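Local coordinates for kcn28 (Kitasatospora, PDB 6J31), which is of unknown function but has the two-domain GT-B fold, its C-terminal half related to erythromycin biosynthesis protein CIII, at residues A[263-268]-A[281-286]; A[4-9]-A[32-37]. All blocks are in the same frame, centred on the assembly; numbering follows the deposited sequence.

Interaction 1: residues A[263-268]-A[281-286]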
ATOM      1  N   LEU A 263      11.109 -14.860  12.465  1.00 54.63           N
ATOM      2  CA  LEU A 263       9.703 -14.664  12.792  1.00 57.10           C
ATOM      3  C   LEU A 263       9.528 -13.248  13.326  1.00 58.79           C
ATOM      4  O   LEU A 263       9.970 -12.937  14.436  1.00 59.16           O
ATOM      5  CB  LEU A 263       9.248 -15.711  13.809  1.00 57.88           C
ATOM      6  CG  LEU A 263       7.803 -15.665  14.304  1.00 57.70           C
ATOM      7  CD1 LEU A 263       6.848 -15.383  13.163  1.00 56.98           C
ATOM      8  CD2 LEU A 263       7.442 -16.976  14.990  1.00 57.39           C
ATOM      9  N   GLN A 264       8.861 -12.401  12.547  1.00 59.66           N
ATOM     10  CA  GLN A 264       8.580 -11.029  12.950  1.00 62.04           C
ATOM     11  C   GLN A 264       7.152 -11.003  13.480  1.00 62.24           C
ATOM     12  O   GLN A 264       6.197 -11.209  12.727  1.00 62.06           O
ATOM     13  CB  GLN A 264       8.776 -10.061  11.786  1.00 65.18           C
ATOM     14  CG  GLN A 264       8.914  -8.613  12.223  1.00 68.00           C
ATOM     15  CD  GLN A 264       8.014  -7.670  11.460  1.00 69.60           C
ATOM     16  OE1 GLN A 264       8.478  -6.672  10.905  1.00 70.80           O
ATOM     17  NE2 GLN A 264       6.721  -7.972  11.432  1.00 69.50           N
ATOM     18  N   ILE A 265       7.020 -10.742  14.780  1.00 63.74           N
ATOM     19  CA  ILE A 265       5.753 -10.860  15.493  1.00 65.82           C
ATOM     20  C   ILE A 265       5.020  -9.537  15.642  1.00 69.68           C
ATOM     21  O   ILE A 265       3.838  -9.542  16.023  1.00 68.74           O
ATOM     22  CB  ILE A 265       5.975 -11.491  16.881  1.00 64.55           C
ATOM     23  CG1 ILE A 265       7.075 -10.723  17.607  1.00 63.20           C
ATOM     24  CG2 ILE A 265       6.344 -12.955  16.737  1.00 64.51           C
ATOM     25  CD1 ILE A 265       7.421 -11.286  18.922  1.00 63.07           C
ATOM     26  N   GLY A 266       5.694  -8.412  15.433  1.00 75.62           N
ATOM     27  CA  GLY A 266       5.076  -7.112  15.547  1.00 81.71           C
ATOM     28  C   GLY A 266       5.307  -6.469  16.908  1.00 88.31           C
ATOM     29  O   GLY A 266       5.577  -7.129  17.914  1.00 88.66           O
ATOM     30  N   ARG A 267       5.212  -5.139  16.913  1.00 95.14           N
ATOM     31  CA  ARG A 267       5.393  -4.296  18.086  1.00101.70           C
ATOM     32  C   ARG A 267       4.426  -4.631  19.224  1.00106.45           C
ATOM     33  O   ARG A 267       4.755  -4.362  20.385  1.00107.18           O
ATOM     34  CB  ARG A 267       5.224  -2.826  17.672  1.00102.56           C
ATOM     35  CG  ARG A 267       3.861  -2.484  17.089  1.00103.62           C
ATOM     36  CD  ARG A 267       3.987  -1.484  15.957  1.00104.72           C
ATOM     37  NE  ARG A 267       4.624  -2.090  14.791  1.00105.91           N
ATOM     38  CZ  ARG A 267       4.065  -3.061  14.079  1.00106.24           C
ATOM     39  NH1 ARG A 267       2.876  -3.522  14.435  1.00106.44           N
ATOM     40  NH2 ARG A 267       4.688  -3.576  13.027  1.00106.04           N
ATOM     41  N   HIS A 268       3.257  -5.205  18.934  1.00109.74           N
ATOM     42  CA  HIS A 268       2.226  -5.438  19.942  1.00112.86           C
ATOM     43  C   HIS A 268       2.443  -6.673  20.801  1.00111.37           C
ATOM     44  O   HIS A 268       1.660  -6.883  21.731  1.00111.85           O
ATOM     45  CB  HIS A 268       0.832  -5.533  19.310  1.00117.49           C
ATOM     46  CG  HIS A 268       0.186  -4.205  19.082  1.00121.48           C
ATOM     47  ND1 HIS A 268      -1.118  -4.076  18.657  1.00122.45           N
ATOM     48  CD2 HIS A 268       0.646  -2.947  19.277  1.00122.28           C
ATOM     49  CE1 HIS A 268      -1.421  -2.795  18.559  1.00122.40           C
ATOM     50  NE2 HIS A 268      -0.369  -2.089  18.932  1.00122.07           N
ATOM     51  N   VAL A 281      14.605 -20.975  15.362  1.00 68.49           N
ATOM     52  CA  VAL A 281      13.794 -19.766  15.266  1.00 64.47           C
ATOM     53  C   VAL A 281      14.513 -18.591  15.919  1.00 62.40           C
ATOM     54  O   VAL A 281      15.125 -18.734  16.985  1.00 65.52           O
ATOM     55  CB  VAL A 281      12.417 -20.000  15.913  1.00 62.65           C
ATOM     56  CG1 VAL A 281      11.513 -18.771  15.733  1.00 60.85           C
ATOM     57  CG2 VAL A 281      11.797 -21.244  15.330  1.00 62.48           C
ATOM     58  N   GLU A 282      14.477 -17.433  15.259  1.00 58.88           N
ATOM     59  CA  GLU A 282      14.899 -16.178  15.863  1.00 56.28           C
ATOM     60  C   GLU A 282      13.721 -15.236  15.696  1.00 54.18           C
ATOM     61  O   GLU A 282      13.134 -15.157  14.611  1.00 56.02           O
ATOM     62  CB  GLU A 282      16.196 -15.614  15.241  1.00 56.47           C
ATOM     63  CG  GLU A 282      16.032 -14.779  13.987  1.00 55.21           C
ATOM     64  CD  GLU A 282      17.359 -14.351  13.395  1.00 53.46           C
ATOM     65  OE1 GLU A 282      18.276 -15.191  13.291  1.00 52.87           O
ATOM     66  OE2 GLU A 282      17.495 -13.160  13.052  1.00 52.82           O
ATOM     67  N   VAL A 283      13.325 -14.587  16.785  1.00 51.77           N
ATOM     68  CA  VAL A 283      12.107 -13.791  16.825  1.00 49.22           C
ATOM     69  C   VAL A 283      12.472 -12.326  16.990  1.00 48.55           C
ATOM     70  O   VAL A 283      13.420 -11.989  17.709  1.00 47.92           O
ATOM     71  CB  VAL A 283      11.172 -14.287  17.945  1.00 47.73           C
ATOM     72  CG1 VAL A 283      10.013 -13.355  18.124  1.00 46.68           C
ATOM     73  CG2 VAL A 283      10.643 -15.663  17.585  1.00 47.34           C
ATOM     74  N   HIS A 284      11.733 -11.461  16.301  1.00 48.70           N
ATOM     75  CA  HIS A 284      11.913 -10.021  16.383  1.00 48.88           C
ATOM     76  C   HIS A 284      10.548  -9.357  16.416  1.00 50.65           C
ATOM     77  O   HIS A 284       9.555  -9.914  15.945  1.00 51.85           O
ATOM     78  CB  HIS A 284      12.703  -9.461  15.193  1.00 47.51           C
ATOM     79  CG  HIS A 284      14.052 -10.078  15.004  1.00 46.01           C
ATOM     80  ND1 HIS A 284      15.221  -9.383  15.228  1.00 44.71           N
ATOM     81  CD2 HIS A 284      14.420 -11.315  14.594  1.00 45.35           C
ATOM     82  CE1 HIS A 284      16.252 -10.171  14.975  1.00 45.49           C
ATOM     83  NE2 HIS A 284      15.793 -11.347  14.589  1.00 45.92           N
ATOM     84  N   ASN A 285      10.510  -8.151  16.980  1.00 52.79           N
ATOM     85  CA  ASN A 285       9.321  -7.317  16.860  1.00 55.04           C
ATOM     86  C   ASN A 285       9.282  -6.600  15.520  1.00 57.66           C
ATOM     87  O   ASN A 285       8.200  -6.322  14.992  1.00 56.05           O
ATOM     88  CB  ASN A 285       9.283  -6.310  18.003  1.00 54.13           C
ATOM     89  CG  ASN A 285       9.284  -6.981  19.349  1.00 54.26           C
ATOM     90  OD1 ASN A 285       8.299  -7.603  19.744  1.00 54.97           O
ATOM     91  ND2 ASN A 285      10.407  -6.891  20.053  1.00 53.47           N
ATOM     92  N   TRP A 286      10.450  -6.298  14.964  1.00 62.99           N
ATOM     93  CA  TRP A 286      10.559  -5.684  13.655  1.00 68.26           C
ATOM     94  C   TRP A 286      11.895  -6.125  13.079  1.00 64.15           C
ATOM     95  O   TRP A 286      12.866  -6.314  13.816  1.00 63.37           O
ATOM     96  CB  TRP A 286      10.437  -4.153  13.751  1.00 77.22           C
ATOM     97  CG  TRP A 286      10.702  -3.398  12.476  1.00 86.84           C
ATOM     98  CD1 TRP A 286       9.766  -2.931  11.595  1.00 90.51           C
ATOM     99  CD2 TRP A 286      11.976  -2.988  11.960  1.00 92.45           C
ATOM    100  NE1 TRP A 286      10.380  -2.274  10.556  1.00 92.37           N
ATOM    101  CE2 TRP A 286      11.735  -2.293  10.756  1.00 94.11           C
ATOM    102  CE3 TRP A 286      13.297  -3.148  12.395  1.00 94.86           C
ATOM    103  CZ2 TRP A 286      12.764  -1.761   9.982  1.00 95.89           C
ATOM    104  CZ3 TRP A 286      14.317  -2.618  11.623  1.00 96.41           C
ATOM    105  CH2 TRP A 286      14.044  -1.933  10.431  1.00 96.83           C
TER
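I265 and V283 meet at about a right angle, with the end of the isoleucine chain set against one methyl of the valine. The I265 CD1 to V283 CG1 distance is 3.4 Å, tighter than usual for two carbons. I265 is turned this way because its CG1 sits between the backbone N and the carbonyl carbon (chi1 52°), which carries the chain toward the neighbouring strand and lays CG1 3.1 Å from H284 O. The other valine methyl, CG2, faces L263 CB at 4.0 Å; Y246 and V250 of helix 243-253 pack on L263, and Y246 also touches I265.

Q264 and H284 project from the other face of the sheet. Q264, bent at chi2, crosses W286 at a slant, bringing OE1 to 3.6 Å from W286 CA; its amide plane and the indole plane are 27° apart. H284 turns back along its own strand, where NE2 donates to E282 OE2 over 2.9 Å. E282 OE2 is met on its anti side, the donor lying somewhat out of the carboxylate plane; the carboxylate also takes bonds from H260 and W221.

Beneath the side chains the two strands pair in parallel, L263 beside V283 and Q264 beside H284. L263 N gives an almost straight bond to E282 O (177°), H284 N returns one to L263 O, and I265 N reaches H284 O at 2.9 Å. Past this the pairing frays: G266 N makes only a weak, bent bond to N285 O, while the N285 side-chain amide is held by D270.

The chemistry is thus divided by face, apolar toward helix 243-253 and polar on the side of Q264 and H284. Because E282 accepts from three donors, its negative charge is probably well stabilised at this outermost strand of the C-terminal sheet.

Interaction 2: residues A[4-9]-A[32-37]; sequences PGHIAM and GHRVTY
H6 reaches across to R34 and T36. CB lies 4.1 Å from R34 O. With CG anti to the backbone N (chi1 176°), the imidazole swings out over the neighbouring strand. CD2 comes to 3.4 Å from R34 O. ND1 lies beneath R34 NH1, a stacking approach and not a hydrogen bond, and CG and CE1 are also near NH1; the guanidinium lies on one ring face, planes 26° apart. At the tip, NE2 shares a 2.7 Å hydrogen bond with T36 OG1, nearly in the ring plane, and comes 3.2 Å from T36 CG2. The ring is held both over a face and at an edge. Y96 also bonds T36 OG1, and D99 forms a salt bridge with R34.

On the other face of the sheet M9 lies alongside Y37, its CG 3.7 Å above the centre of the phenol ring in a CH-pi contact; SD follows at longer range. I7 CD1 rests over one face of the H33 ring.

Backbone bonds run from R34 N to G5 O, I7 N to R34 O, T36 N to I7 O and M9 N to T36 O. Joined through helix 22-30, these parallel strands form the opening beta-alpha-beta unit of a Rossmann-like GT-B domain.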
ATOM      1  N   PRO A   4      11.237  25.782 -12.305  1.00 84.27           N
ATOM      2  CA  PRO A   4      11.007  25.235 -10.954  1.00 80.21           C
ATOM      3  C   PRO A   4       9.557  24.888 -10.654  1.00 73.86           C
ATOM      4  O   PRO A   4       9.156  23.731 -10.806  1.00 76.41           O
ATOM      5  CB  PRO A   4      11.511  26.358 -10.040  1.00 82.01           C
ATOM      6  CG  PRO A   4      12.599  26.992 -10.828  1.00 83.06           C
ATOM      7  CD  PRO A   4      12.236  26.865 -12.288  1.00 83.41           C
ATOM      8  N   GLY A   5       8.765  25.841 -10.188  1.00 66.63           N
ATOM      9  CA  GLY A   5       7.372  25.534  -9.950  1.00 59.64           C
ATOM     10  C   GLY A   5       7.126  24.909  -8.587  1.00 51.87           C
ATOM     11  O   GLY A   5       8.005  24.307  -7.971  1.00 51.49           O
ATOM     12  N   HIS A   6       5.889  25.040  -8.131  1.00 44.55           N
ATOM     13  CA  HIS A   6       5.475  24.580  -6.815  1.00 38.87           C
ATOM     14  C   HIS A   6       4.578  23.359  -6.975  1.00 35.35           C
ATOM     15  O   HIS A   6       3.504  23.446  -7.582  1.00 33.81           O
ATOM     16  CB  HIS A   6       4.758  25.704  -6.063  1.00 35.91           C
ATOM     17  CG  HIS A   6       4.209  25.296  -4.733  1.00 33.98           C
ATOM     18  ND1 HIS A   6       3.258  26.037  -4.065  1.00 32.96           N
ATOM     19  CD2 HIS A   6       4.468  24.223  -3.948  1.00 32.94           C
ATOM     20  CE1 HIS A   6       2.956  25.439  -2.926  1.00 33.40           C
ATOM     21  NE2 HIS A   6       3.674  24.334  -2.834  1.00 33.74           N
ATOM     22  N   ILE A   7       5.028  22.226  -6.439  1.00 32.39           N
ATOM     23  CA  ILE A   7       4.275  20.976  -6.434  1.00 30.03           C
ATOM     24  C   ILE A   7       3.813  20.711  -5.009  1.00 28.68           C
ATOM     25  O   ILE A   7       4.629  20.703  -4.082  1.00 29.01           O
ATOM     26  CB  ILE A   7       5.125  19.801  -6.949  1.00 31.45           C
ATOM     27  CG1 ILE A   7       5.512  20.005  -8.414  1.00 33.21           C
ATOM     28  CG2 ILE A   7       4.390  18.483  -6.758  1.00 29.89           C
ATOM     29  CD1 ILE A   7       6.555  19.035  -8.896  1.00 29.38           C
ATOM     30  N   ALA A   8       2.513  20.487  -4.833  1.00 27.17           N
ATOM     31  CA  ALA A   8       1.939  20.210  -3.521  1.00 28.65           C
ATOM     32  C   ALA A   8       1.488  18.758  -3.459  1.00 29.61           C
ATOM     33  O   ALA A   8       0.597  18.346  -4.210  1.00 29.55           O
ATOM     34  CB  ALA A   8       0.765  21.139  -3.216  1.00 24.82           C
ATOM     35  N   MET A   9       2.090  18.000  -2.553  1.00 30.15           N
ATOM     36  CA  MET A   9       1.714  16.626  -2.270  1.00 29.79           C
ATOM     37  C   MET A   9       0.847  16.603  -1.017  1.00 29.15           C
ATOM     38  O   MET A   9       1.110  17.337  -0.059  1.00 28.08           O
ATOM     39  CB  MET A   9       2.961  15.758  -2.078  1.00 31.95           C
ATOM     40  CG  MET A   9       2.694  14.327  -1.639  1.00 36.54           C
ATOM     41  SD  MET A   9       1.778  13.358  -2.845  1.00 37.89           S
ATOM     42  CE  MET A   9       1.555  11.824  -1.947  1.00 33.69           C
ATOM     43  N   GLY A  32      14.921  20.145  -8.508  1.00 42.62           N
ATOM     44  CA  GLY A  32      14.899  21.581  -8.314  1.00 41.93           C
ATOM     45  C   GLY A  32      13.540  22.205  -8.097  1.00 41.23           C
ATOM     46  O   GLY A  32      13.444  23.437  -8.089  1.00 42.38           O
ATOM     47  N   HIS A  33      12.488  21.409  -7.930  1.00 40.22           N
ATOM     48  CA  HIS A  33      11.166  21.968  -7.703  1.00 38.58           C
ATOM     49  C   HIS A  33      10.950  22.289  -6.229  1.00 37.85           C
ATOM     50  O   HIS A  33      11.543  21.680  -5.334  1.00 38.63           O
ATOM     51  CB  HIS A  33      10.076  20.999  -8.159  1.00 38.30           C
ATOM     52  CG  HIS A  33      10.127  20.670  -9.615  1.00 36.75           C
ATOM     53  ND1 HIS A  33       9.909  21.610 -10.597  1.00 36.18           N
ATOM     54  CD2 HIS A  33      10.353  19.499 -10.256  1.00 37.06           C
ATOM     55  CE1 HIS A  33      10.012  21.036 -11.781  1.00 37.36           C
ATOM     56  NE2 HIS A  33      10.275  19.754 -11.603  1.00 38.03           N
ATOM     57  N   ARG A  34      10.046  23.228  -5.979  1.00 37.23           N
ATOM     58  CA  ARG A  34       9.582  23.489  -4.623  1.00 35.68           C
ATOM     59  C   ARG A  34       8.408  22.559  -4.350  1.00 34.73           C
ATOM     60  O   ARG A  34       7.345  22.694  -4.965  1.00 35.50           O
ATOM     61  CB  ARG A  34       9.176  24.946  -4.435  1.00 33.57           C
ATOM     62  CG  ARG A  34       8.641  25.192  -3.038  1.00 34.34           C
ATOM     63  CD  ARG A  34       7.855  26.479  -2.926  1.00 35.55           C
ATOM     64  NE  ARG A  34       7.294  26.629  -1.588  1.00 33.82           N
ATOM     65  CZ  ARG A  34       6.204  27.333  -1.319  1.00 33.79           C
ATOM     66  NH1 ARG A  34       5.575  27.973  -2.296  1.00 34.66           N
ATOM     67  NH2 ARG A  34       5.754  27.412  -0.077  1.00 34.40           N
ATOM     68  N   VAL A  35       8.600  21.615  -3.436  1.00 31.65           N
ATOM     69  CA  VAL A  35       7.595  20.615  -3.106  1.00 29.99           C
ATOM     70  C   VAL A  35       7.132  20.853  -1.677  1.00 31.51           C
ATOM     71  O   VAL A  35       7.948  20.885  -0.746  1.00 32.19           O
ATOM     72  CB  VAL A  35       8.134  19.187  -3.281  1.00 28.61           C
ATOM     73  CG1 VAL A  35       7.027  18.172  -3.028  1.00 27.36           C
ATOM     74  CG2 VAL A  35       8.712  19.013  -4.668  1.00 28.47           C
ATOM     75  N   THR A  36       5.831  21.053  -1.505  1.00 31.19           N
ATOM     76  CA  THR A  36       5.220  21.081  -0.186  1.00 30.83           C
ATOM     77  C   THR A  36       4.441  19.789   0.006  1.00 33.16           C
ATOM     78  O   THR A  36       3.890  19.236  -0.951  1.00 32.86           O
ATOM     79  CB  THR A  36       4.301  22.296  -0.001  1.00 30.17           C
ATOM     80  OG1 THR A  36       3.294  22.315  -1.020  1.00 28.15           O
ATOM     81  CG2 THR A  36       5.122  23.584  -0.073  1.00 24.86           C
ATOM     82  N   TYR A  37       4.433  19.286   1.237  1.00 32.91           N
ATOM     83  CA  TYR A  37       3.821  18.000   1.552  1.00 31.16           C
ATOM     84  C   TYR A  37       2.894  18.197   2.744  1.00 31.16           C
ATOM     85  O   TYR A  37       3.358  18.404   3.871  1.00 32.88           O
ATOM     86  CB  TYR A  37       4.898  16.950   1.835  1.00 29.47           C
ATOM     87  CG  TYR A  37       4.425  15.514   1.842  1.00 29.13           C
ATOM     88  CD1 TYR A  37       3.094  15.188   2.087  1.00 27.87           C
ATOM     89  CD2 TYR A  37       5.313  14.479   1.590  1.00 29.43           C
ATOM     90  CE1 TYR A  37       2.671  13.875   2.091  1.00 27.96           C
ATOM     91  CE2 TYR A  37       4.897  13.164   1.592  1.00 28.95           C
ATOM     92  CZ  TYR A  37       3.577  12.869   1.842  1.00 28.66           C
ATOM     93  OH  TYR A  37       3.162  11.557   1.840  1.00 30.90           O
TER

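Overall arrangement
Interaction 2 comes first along the chain and closes before interaction 1 opens. Their centres are 38 Å apart and their nearest atoms about 18 Å, so they do not touch. Each joins two parallel strands, but in separate sheets: 4-9 with 32-37 pairs strands 6-10 and 34-39 of the seven-stranded sheet, whereas 263-268 with 281-286 pairs strand 259-264 with the outermost strand 281-284 of the six-stranded one. The two sheets begin with the same strand order, 3-2-1-4-5-6, as expected for the twin Rossmann-like domains of a GT-B fold. Interaction 2 thus lies between two inner strands of one domain, interaction 1 at the edge of the sheet in the other.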